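Side-chain contacts in transaminase (PDB 5G0A), which probably uses pyridoxal-5'-phosphate to transfer amino groups between amine donors and carbonyl acceptors, with S selectivity: residues 254-259 with 287-292; 210-213 with 219-222; 35-38 with 44-47; 41-44 with 50-53. One frame throughout, in Å; residues are numbered along the deposited sequence.

Interaction 1: residues 254-259 with 287-292; sequences QIRKMT and YGVQPD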
# COMPACT_ATOMS: atom_id res chain seq x y z
N GLN B 254 -14.22 -25.42 -12.50
CA GLN B 254 -12.81 -25.56 -12.14
C GLN B 254 -12.36 -24.56 -11.06
O GLN B 254 -11.54 -24.89 -10.22
CB GLN B 254 -11.91 -25.51 -13.36
CG GLN B 254 -11.89 -26.84 -14.09
CD GLN B 254 -10.85 -26.89 -15.21
OE1 GLN B 254 -9.88 -26.14 -15.22
NE2 GLN B 254 -11.05 -27.81 -16.15
N ILE B 255 -12.92 -23.36 -11.08
CA ILE B 255 -12.63 -22.39 -10.02
C ILE B 255 -13.21 -22.82 -8.68
O ILE B 255 -12.56 -22.66 -7.64
CB ILE B 255 -13.11 -20.96 -10.40
CG1 ILE B 255 -12.19 -20.36 -11.48
CG2 ILE B 255 -13.24 -20.06 -9.17
CD1 ILE B 255 -10.72 -20.12 -11.08
N ARG B 256 -14.42 -23.39 -8.69
CA ARG B 256 -15.03 -23.86 -7.46
C ARG B 256 -14.17 -24.96 -6.83
O ARG B 256 -13.89 -24.95 -5.64
CB ARG B 256 -16.47 -24.34 -7.71
CG ARG B 256 -17.09 -25.09 -6.54
CD ARG B 256 -17.49 -24.20 -5.37
NE ARG B 256 -16.35 -23.68 -4.60
CZ ARG B 256 -16.45 -22.91 -3.52
NH1 ARG B 256 -17.63 -22.55 -3.03
NH2 ARG B 256 -15.35 -22.49 -2.90
N LYS B 257 -13.76 -25.91 -7.67
CA LYS B 257 -12.89 -27.01 -7.26
C LYS B 257 -11.53 -26.51 -6.75
O LYS B 257 -11.10 -26.91 -5.68
CB LYS B 257 -12.72 -27.99 -8.43
CG LYS B 257 -11.83 -29.20 -8.12
CD LYS B 257 -12.09 -30.31 -9.14
CE LYS B 257 -11.06 -31.43 -9.04
NZ LYS B 257 -9.72 -31.03 -9.58
N MET B 258 -10.89 -25.62 -7.50
CA MET B 258 -9.58 -25.07 -7.13
C MET B 258 -9.62 -24.31 -5.80
O MET B 258 -8.77 -24.51 -4.93
CB MET B 258 -9.01 -24.18 -8.26
CG MET B 258 -7.69 -23.45 -7.91
SD MET B 258 -7.47 -21.88 -8.79
CE MET B 258 -8.52 -20.76 -7.84
N THR B 259 -10.64 -23.47 -5.61
CA THR B 259 -10.79 -22.77 -4.34
C THR B 259 -11.01 -23.72 -3.13
O THR B 259 -10.39 -23.56 -2.09
CB THR B 259 -11.88 -21.67 -4.40
OG1 THR B 259 -13.14 -22.22 -4.82
CG2 THR B 259 -11.47 -20.55 -5.36
N TYR B 287 -23.89 -23.60 -13.80
CA TYR B 287 -22.63 -24.38 -13.69
C TYR B 287 -22.60 -25.50 -12.65
O TYR B 287 -21.55 -26.12 -12.44
CB TYR B 287 -21.43 -23.40 -13.52
CG TYR B 287 -21.38 -22.43 -14.66
CD1 TYR B 287 -20.86 -22.82 -15.90
CD2 TYR B 287 -21.95 -21.15 -14.56
CE1 TYR B 287 -20.86 -21.96 -16.98
CE2 TYR B 287 -21.96 -20.29 -15.63
CZ TYR B 287 -21.41 -20.70 -16.83
OH TYR B 287 -21.41 -19.87 -17.90
N GLY B 288 -23.72 -25.77 -12.00
CA GLY B 288 -23.82 -26.92 -11.09
C GLY B 288 -23.02 -26.80 -9.80
O GLY B 288 -22.66 -27.81 -9.18
N VAL B 289 -22.75 -25.56 -9.38
CA VAL B 289 -21.93 -25.30 -8.21
C VAL B 289 -22.58 -24.27 -7.29
O VAL B 289 -23.62 -23.69 -7.61
CB VAL B 289 -20.49 -24.84 -8.57
CG1 VAL B 289 -19.69 -26.00 -9.14
CG2 VAL B 289 -20.50 -23.65 -9.54
N GLN B 290 -21.98 -24.09 -6.12
CA GLN B 290 -22.50 -23.15 -5.14
C GLN B 290 -21.30 -22.35 -4.62
O GLN B 290 -20.25 -22.94 -4.30
CB GLN B 290 -23.23 -23.88 -4.01
CG GLN B 290 -24.58 -24.46 -4.49
CD GLN B 290 -25.36 -25.23 -3.43
OE1 GLN B 290 -25.28 -24.95 -2.24
NE2 GLN B 290 -26.15 -26.21 -3.88
N PRO B 291 -21.43 -21.02 -4.57
CA PRO B 291 -20.36 -20.17 -4.07
C PRO B 291 -20.38 -20.05 -2.54
O PRO B 291 -21.27 -20.62 -1.88
CB PRO B 291 -20.69 -18.80 -4.70
CG PRO B 291 -22.21 -18.80 -4.72
CD PRO B 291 -22.60 -20.23 -5.03
N ASP B 292 -19.41 -19.31 -1.98
CA ASP B 292 -19.39 -19.02 -0.56
C ASP B 292 -20.10 -17.70 -0.24
O ASP B 292 -20.64 -17.52 0.85
CB ASP B 292 -17.93 -18.93 -0.07
CG ASP B 292 -17.20 -20.27 -0.21
OD1 ASP B 292 -17.49 -21.17 0.60
OD2 ASP B 292 -16.37 -20.40 -1.12

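Interaction 2: residues 210-213 with 219-222; sequences NGEL and TRRM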
# COMPACT_ATOMS: atom_id res chain seq x y z
N ASN B 210 -3.49 -32.67 -17.83
CA ASN B 210 -4.38 -33.07 -16.73
C ASN B 210 -5.84 -32.60 -16.88
O ASN B 210 -6.71 -33.00 -16.11
CB ASN B 210 -3.81 -32.62 -15.38
CG ASN B 210 -2.55 -33.39 -14.97
OD1 ASN B 210 -2.17 -34.37 -15.60
ND2 ASN B 210 -1.92 -32.94 -13.89
N GLY B 211 -6.09 -31.74 -17.87
CA GLY B 211 -7.45 -31.26 -18.18
C GLY B 211 -7.81 -29.93 -17.54
O GLY B 211 -8.91 -29.40 -17.75
N GLU B 212 -6.89 -29.38 -16.76
CA GLU B 212 -7.06 -28.08 -16.11
C GLU B 212 -6.92 -26.96 -17.15
O GLU B 212 -5.95 -26.93 -17.91
CB GLU B 212 -6.00 -27.92 -15.01
CG GLU B 212 -6.13 -26.68 -14.14
CD GLU B 212 -5.02 -26.56 -13.11
OE1 GLU B 212 -3.88 -27.01 -13.37
OE2 GLU B 212 -5.28 -25.99 -12.03
N LEU B 213 -7.90 -26.06 -17.20
CA LEU B 213 -7.80 -24.90 -18.08
C LEU B 213 -6.54 -24.13 -17.69
O LEU B 213 -6.22 -24.01 -16.50
CB LEU B 213 -9.04 -24.01 -17.96
CG LEU B 213 -10.33 -24.50 -18.61
CD1 LEU B 213 -11.51 -23.62 -18.20
CD2 LEU B 213 -10.22 -24.52 -20.13
N THR B 219 -3.88 -19.27 -12.35
CA THR B 219 -4.51 -18.70 -11.15
C THR B 219 -4.05 -19.46 -9.90
O THR B 219 -3.67 -18.87 -8.89
CB THR B 219 -6.06 -18.74 -11.25
OG1 THR B 219 -6.49 -18.09 -12.45
CG2 THR B 219 -6.72 -18.05 -10.05
N ARG B 220 -4.06 -20.79 -9.98
CA ARG B 220 -3.65 -21.61 -8.84
C ARG B 220 -2.17 -21.36 -8.51
O ARG B 220 -1.81 -21.23 -7.35
CB ARG B 220 -3.86 -23.09 -9.17
CG ARG B 220 -3.41 -24.04 -8.08
CD ARG B 220 -3.51 -25.50 -8.51
NE ARG B 220 -3.00 -25.76 -9.86
CZ ARG B 220 -1.73 -26.00 -10.17
NH1 ARG B 220 -0.78 -26.02 -9.25
NH2 ARG B 220 -1.41 -26.23 -11.44
N ARG B 221 -1.33 -21.28 -9.54
CA ARG B 221 0.11 -20.99 -9.38
C ARG B 221 0.35 -19.68 -8.65
O ARG B 221 1.23 -19.58 -7.79
CB ARG B 221 0.82 -20.98 -10.74
CG ARG B 221 1.07 -22.35 -11.35
CD ARG B 221 2.47 -22.85 -11.02
NE ARG B 221 3.52 -22.11 -11.73
CZ ARG B 221 4.32 -22.60 -12.68
NH1 ARG B 221 4.22 -23.86 -13.09
NH2 ARG B 221 5.24 -21.81 -13.22
N MET B 222 -0.43 -18.65 -9.01
CA MET B 222 -0.32 -17.35 -8.37
C MET B 222 -0.68 -17.44 -6.90
O MET B 222 -0.02 -16.88 -6.05
CB MET B 222 -1.22 -16.32 -9.06
CG MET B 222 -0.75 -15.85 -10.43
SD MET B 222 -2.06 -14.87 -11.21
CE MET B 222 -2.38 -13.75 -9.87

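Interaction 3: residues 35-38 with 44-47; sequences PIES and LIMP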
# COMPACT_ATOMS: atom_id res chain seq x y z
N PRO B 35 -32.81 14.29 -22.57
CA PRO B 35 -33.85 14.22 -21.55
C PRO B 35 -34.82 13.05 -21.73
O PRO B 35 -35.29 12.77 -22.84
CB PRO B 35 -34.56 15.57 -21.66
CG PRO B 35 -34.36 15.99 -23.08
CD PRO B 35 -32.99 15.46 -23.46
N ILE B 36 -35.07 12.36 -20.63
CA ILE B 36 -36.08 11.31 -20.58
C ILE B 36 -37.15 11.70 -19.58
O ILE B 36 -36.88 11.85 -18.38
CB ILE B 36 -35.46 9.94 -20.22
CG1 ILE B 36 -34.36 9.57 -21.23
CG2 ILE B 36 -36.55 8.87 -20.10
CD1 ILE B 36 -34.84 9.44 -22.68
N GLU B 37 -38.37 11.91 -20.08
CA GLU B 37 -39.51 12.36 -19.25
C GLU B 37 -40.19 11.24 -18.46
O GLU B 37 -40.72 11.48 -17.37
CB GLU B 37 -40.53 13.13 -20.13
CG GLU B 37 -41.79 13.63 -19.40
CD GLU B 37 -42.89 12.59 -19.27
OE1 GLU B 37 -43.03 11.73 -20.16
OE2 GLU B 37 -43.65 12.62 -18.26
N SER B 38 -40.23 10.04 -19.01
CA SER B 38 -40.89 8.91 -18.36
C SER B 38 -40.43 7.64 -19.03
O SER B 38 -39.76 7.68 -20.07
CB SER B 38 -42.43 9.05 -18.36
OG SER B 38 -42.94 9.08 -19.69
N LEU B 44 -38.16 4.20 -23.29
CA LEU B 44 -37.90 5.52 -22.73
C LEU B 44 -38.71 6.54 -23.54
O LEU B 44 -38.79 6.43 -24.77
CB LEU B 44 -36.42 5.87 -22.84
CG LEU B 44 -35.45 4.72 -22.48
CD1 LEU B 44 -34.00 5.17 -22.65
CD2 LEU B 44 -35.71 4.14 -21.08
N ILE B 45 -39.29 7.52 -22.86
CA ILE B 45 -40.14 8.50 -23.52
C ILE B 45 -39.49 9.86 -23.29
O ILE B 45 -39.26 10.26 -22.16
CB ILE B 45 -41.60 8.47 -23.01
CG1 ILE B 45 -42.27 7.12 -23.33
CG2 ILE B 45 -42.44 9.58 -23.64
CD1 ILE B 45 -42.16 6.07 -22.25
N MET B 46 -39.20 10.57 -24.37
CA MET B 46 -38.67 11.92 -24.29
C MET B 46 -39.77 12.97 -24.08
O MET B 46 -40.96 12.65 -24.19
CB MET B 46 -37.84 12.22 -25.53
CG MET B 46 -36.70 11.23 -25.73
SD MET B 46 -35.62 11.69 -27.09
CE MET B 46 -34.75 13.11 -26.43
N PRO B 47 -39.39 14.21 -23.73
CA PRO B 47 -40.43 15.21 -23.43
C PRO B 47 -41.37 15.47 -24.62
O PRO B 47 -42.50 15.84 -24.41
CB PRO B 47 -39.63 16.47 -23.11
CG PRO B 47 -38.29 15.98 -22.62
CD PRO B 47 -38.03 14.68 -23.34
O HOH W 1 -43.57 12.74 -22.76

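Interaction 4: residues 41-44 with 50-53; sequences GDYL and TRLL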
# COMPACT_ATOMS: atom_id res chain seq x y z
N GLY B 41 -42.21 -0.19 -19.56
CA GLY B 41 -41.82 -1.47 -20.13
C GLY B 41 -40.39 -1.44 -20.65
O GLY B 41 -39.46 -1.26 -19.88
N ASP B 42 -40.22 -1.58 -21.96
CA ASP B 42 -38.89 -1.49 -22.57
C ASP B 42 -38.59 -0.17 -23.25
O ASP B 42 -37.62 -0.03 -23.99
CB ASP B 42 -38.64 -2.69 -23.50
CG ASP B 42 -38.42 -3.95 -22.74
OD1 ASP B 42 -37.34 -4.09 -22.11
OD2 ASP B 42 -39.34 -4.78 -22.70
N TYR B 43 -39.42 0.83 -22.96
CA TYR B 43 -39.35 2.12 -23.63
C TYR B 43 -38.98 3.31 -22.74
O TYR B 43 -39.42 3.40 -21.59
CB TYR B 43 -40.67 2.39 -24.37
CG TYR B 43 -40.76 1.58 -25.65
CD1 TYR B 43 -41.27 0.28 -25.64
CD2 TYR B 43 -40.32 2.12 -26.85
CE1 TYR B 43 -41.34 -0.46 -26.81
CE2 TYR B 43 -40.39 1.38 -28.02
CZ TYR B 43 -40.90 0.10 -28.00
OH TYR B 43 -40.94 -0.62 -29.19
N LEU B 44 -38.16 4.20 -23.29
CA LEU B 44 -37.90 5.52 -22.73
C LEU B 44 -38.71 6.54 -23.54
O LEU B 44 -38.79 6.43 -24.77
CB LEU B 44 -36.42 5.87 -22.84
CG LEU B 44 -35.45 4.72 -22.48
CD1 LEU B 44 -34.00 5.17 -22.65
CD2 LEU B 44 -35.71 4.14 -21.08
N THR B 50 -41.22 11.30 -28.14
CA THR B 50 -40.37 10.33 -28.87
C THR B 50 -40.12 9.09 -28.00
O THR B 50 -39.78 9.23 -26.82
CB THR B 50 -39.02 10.96 -29.28
OG1 THR B 50 -39.23 12.07 -30.15
CG2 THR B 50 -38.06 9.95 -29.97
N ARG B 51 -40.29 7.90 -28.57
CA ARG B 51 -40.15 6.64 -27.84
C ARG B 51 -38.92 5.91 -28.31
O ARG B 51 -38.66 5.83 -29.51
CB ARG B 51 -41.37 5.74 -28.04
CG ARG B 51 -42.67 6.24 -27.41
CD ARG B 51 -43.71 5.15 -27.56
NE ARG B 51 -43.93 4.43 -26.31
CZ ARG B 51 -44.07 3.11 -26.20
NH1 ARG B 51 -43.97 2.32 -27.27
NH2 ARG B 51 -44.28 2.58 -25.01
N LEU B 52 -38.16 5.36 -27.36
CA LEU B 52 -36.89 4.69 -27.66
C LEU B 52 -36.94 3.30 -27.06
O LEU B 52 -37.19 3.15 -25.86
CB LEU B 52 -35.71 5.48 -27.08
CG LEU B 52 -35.54 6.95 -27.51
CD1 LEU B 52 -34.50 7.67 -26.67
CD2 LEU B 52 -35.21 7.06 -29.00
N LEU B 53 -36.75 2.27 -27.89
CA LEU B 53 -36.74 0.91 -27.38
C LEU B 53 -35.34 0.62 -26.84
O LEU B 53 -34.34 0.72 -27.55
CB LEU B 53 -37.11 -0.09 -28.51
CG LEU B 53 -37.00 -1.58 -28.16
CD1 LEU B 53 -37.89 -1.98 -26.98
CD2 LEU B 53 -37.31 -2.43 -29.40

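Interaction 1: residues 254-259 with 287-292
Arg-256 reaches from its helix to two acceptors of 287-292, the backbone oxygen of Gln-290 and the carboxylate of Asp-292. In the charged pair, Arg-256 NH2 lies 2.9 Å from Asp-292 OD2, which is met on its syn side. NH1 adds a weak bond to that oxygen, so it is one carboxylate oxygen that draws in both terminal nitrogens. The two planar groups stand almost perpendicular, 85° apart, rather than forming a flat two-oxygen pair. Among the bonds to uncharged acceptors, Arg-256 NH1 donates to Gln-290 O at 2.9 Å, in the guanidinium plane and on a carbonyl lone pair, while NH2 gives a proton to Thr-259 OG1, one helical turn on. Helix 251-262 is thereby fastened to the loop entering strand 293-296, on the flank of the mixed sheet of the large domain of a fold-type I aminotransferase; Trp-266 N of the adjacent strand also donates to Asp-292 OD2. Apolar contact comes from the arginine's aliphatic part. Bends at chi2 (74°) and chi3 (-72°) turn the guanidinium toward its acceptors, while Arg-256 CG packs 3.8 Å from Val-289 CG1. A branched valine suits this spot because it offers a methyl to the arginine's methylenes.

Interaction 2: residues 210-213 with 219-222
Glu-212 and Arg-220 meet through their charged ends, and this salt bridge carries the whole contact. Arg-220 grips the carboxylate side-on with two nitrogens, one for each oxygen: NE donates to OE2 of Glu-212 at 3.2 Å, in a nearly straight bond of 170°, and NH2 donates to OE1 of Glu-212, also at 3.2 Å. Both oxygens use their syn lone pairs, and the carboxylate and guanidinium are nearly coplanar, 17° apart. The paired bonds should hold both flat groups against rotation, although their lengths make the grip a moderate one. Glutamate suits the loop position because its extended chain, with CG anti to the backbone N, reaches across to the helix. Arginine suits the other side because a bend at chi3 (44°) swings its NE edge round to face the acid.

A second charge pair uses the remaining nitrogen, as NH1 of Arg-220 bridges to Glu-224 one turn further along the helix. A leucine in place of Arg-220 would probably leave both Glu-212 and Glu-224 without their cationic mate and the Glu-212 carboxylate able to turn. For packing, Arg-220 rests on Met-258 of helix 251-262. The arrangement is a surface salt bridge, at the flank of the large domain, that ties the loop entering helix 214-226 back to the body of that same helix.

Interaction 3: residues 35-38 with 44-47
Ile-36 sets its CD1 methyl against Leu-44 CB, 3.9 Å away, and Met-46 CG, forming the apolar centre where an incoming loop joins a sheet edge. The junction is a classic beta bulge, in which Glu-37 and Ser-38 of 35-38 both face Ile-45 of strand 43-45. Tyr-89 of the third subunit packs on Ile-36 and Leu-44, so apolar residues here also serve the subunit interface. Alongside, the rings of Pro-35 and Pro-47 cross at about a right angle, CB of the former 3.9 Å from CG of the latter. The buried carbonyl oxygen of Pro-35 has no hydrogen-bond partner and is walled in by carbons of Met-46 and Pro-47.

Ile-45 points to the sheet face it shares with Ser-38, away from the Leu-44 side: its CD1 comes 3.6 Å from Ser-38 O, while CG2 runs beside Glu-37 OE1. A glycine in its place would probably open a gap beside Ser-38 and take away the methyl alongside Glu-37 OE1. In the backbone, Ile-45 O takes both Glu-37 N at 2.8 Å and Ser-38 N at 3.3 Å, and Ile-45 N returns a bond to Ser-38 O. Ser-38 OG sits between the backbone N and the carbonyl carbon (chi1 61°), where it donates to Glu-37 OE1 from above the carboxylate plane. One water gives its protons to Glu-37 OE1 at 2.8 Å and to Met-46 O at 3.0 Å.

Interaction 4: residues 41-44 with 50-53
Tyr-43 is sandwiched, its ring taking Arg-51 on one face and Leu-53 on the opposite one. The guanidinium of Arg-51 lies flat on the ring, the planes 16° apart and the centres 4.0 Å apart, a cation-pi stack with NH1 above the middle of the ring. Arginine suits the site because its flat, delocalised cation can cover an aromatic face while its edges still reach for acids. A turn at chi3, 104° and away from a staggered value, folds the chain so that the cation lies over the tyrosine. On the other face, Leu-53 CD1 makes a CH-pi contact 4.1 Å from the ring centroid, while Leu-53 CB touches Tyr-43 CE2 at 3.6 Å. The same CD1 methyl also packs against Asp-42 CB.

These side chains are set by an antiparallel beta hairpin of strands 43-45 and 51-54, in which Tyr-43 and Leu-53 form a non-hydrogen-bonded pair. The next pair, Leu-44 and Leu-52, is hydrogen-bonded: Leu-44 N to Leu-52 O and Leu-52 N to Leu-44 O, each 2.9 Å. The leucines point to the sheet face opposite the tyrosine, where both pack on Leu-432. CA-H...O contacts supplement the pairing, Tyr-43 CA lying 3.3 Å from Leu-52 O.

Further out, Arg-51 NH2 forms a salt bridge with Glu-40, which probably steadies the stacked cation. Tyr-43 OH is bonded to Asp-453 and Lys-456 of helix 451-468, and Asp-42 OD1 to Ser-446.

Interactions 1 and 2 adjoin on the large domain, about 14 Å between centres, and Gln-254 couples them by probable hydrogen bonds to Gly-211 O and Leu-213 N. Both rely on an arginine-carboxylate pair, but interaction 1 is buried and adds a backbone carbonyl and a threonine hydroxyl, whereas interaction 2 lies at the surface with two acids paired to its arginine. Interactions 3 and 4, across the chain's centre, their centres 39 to 50 Å from those of the first two, share strand 43-45 and Leu-44. Partly buried, they depend on backbone pairing and apolar packing; interaction 3 meets the third subunit through several residues, interaction 4, with its cation stacked on an aromatic ring, only through Leu-44.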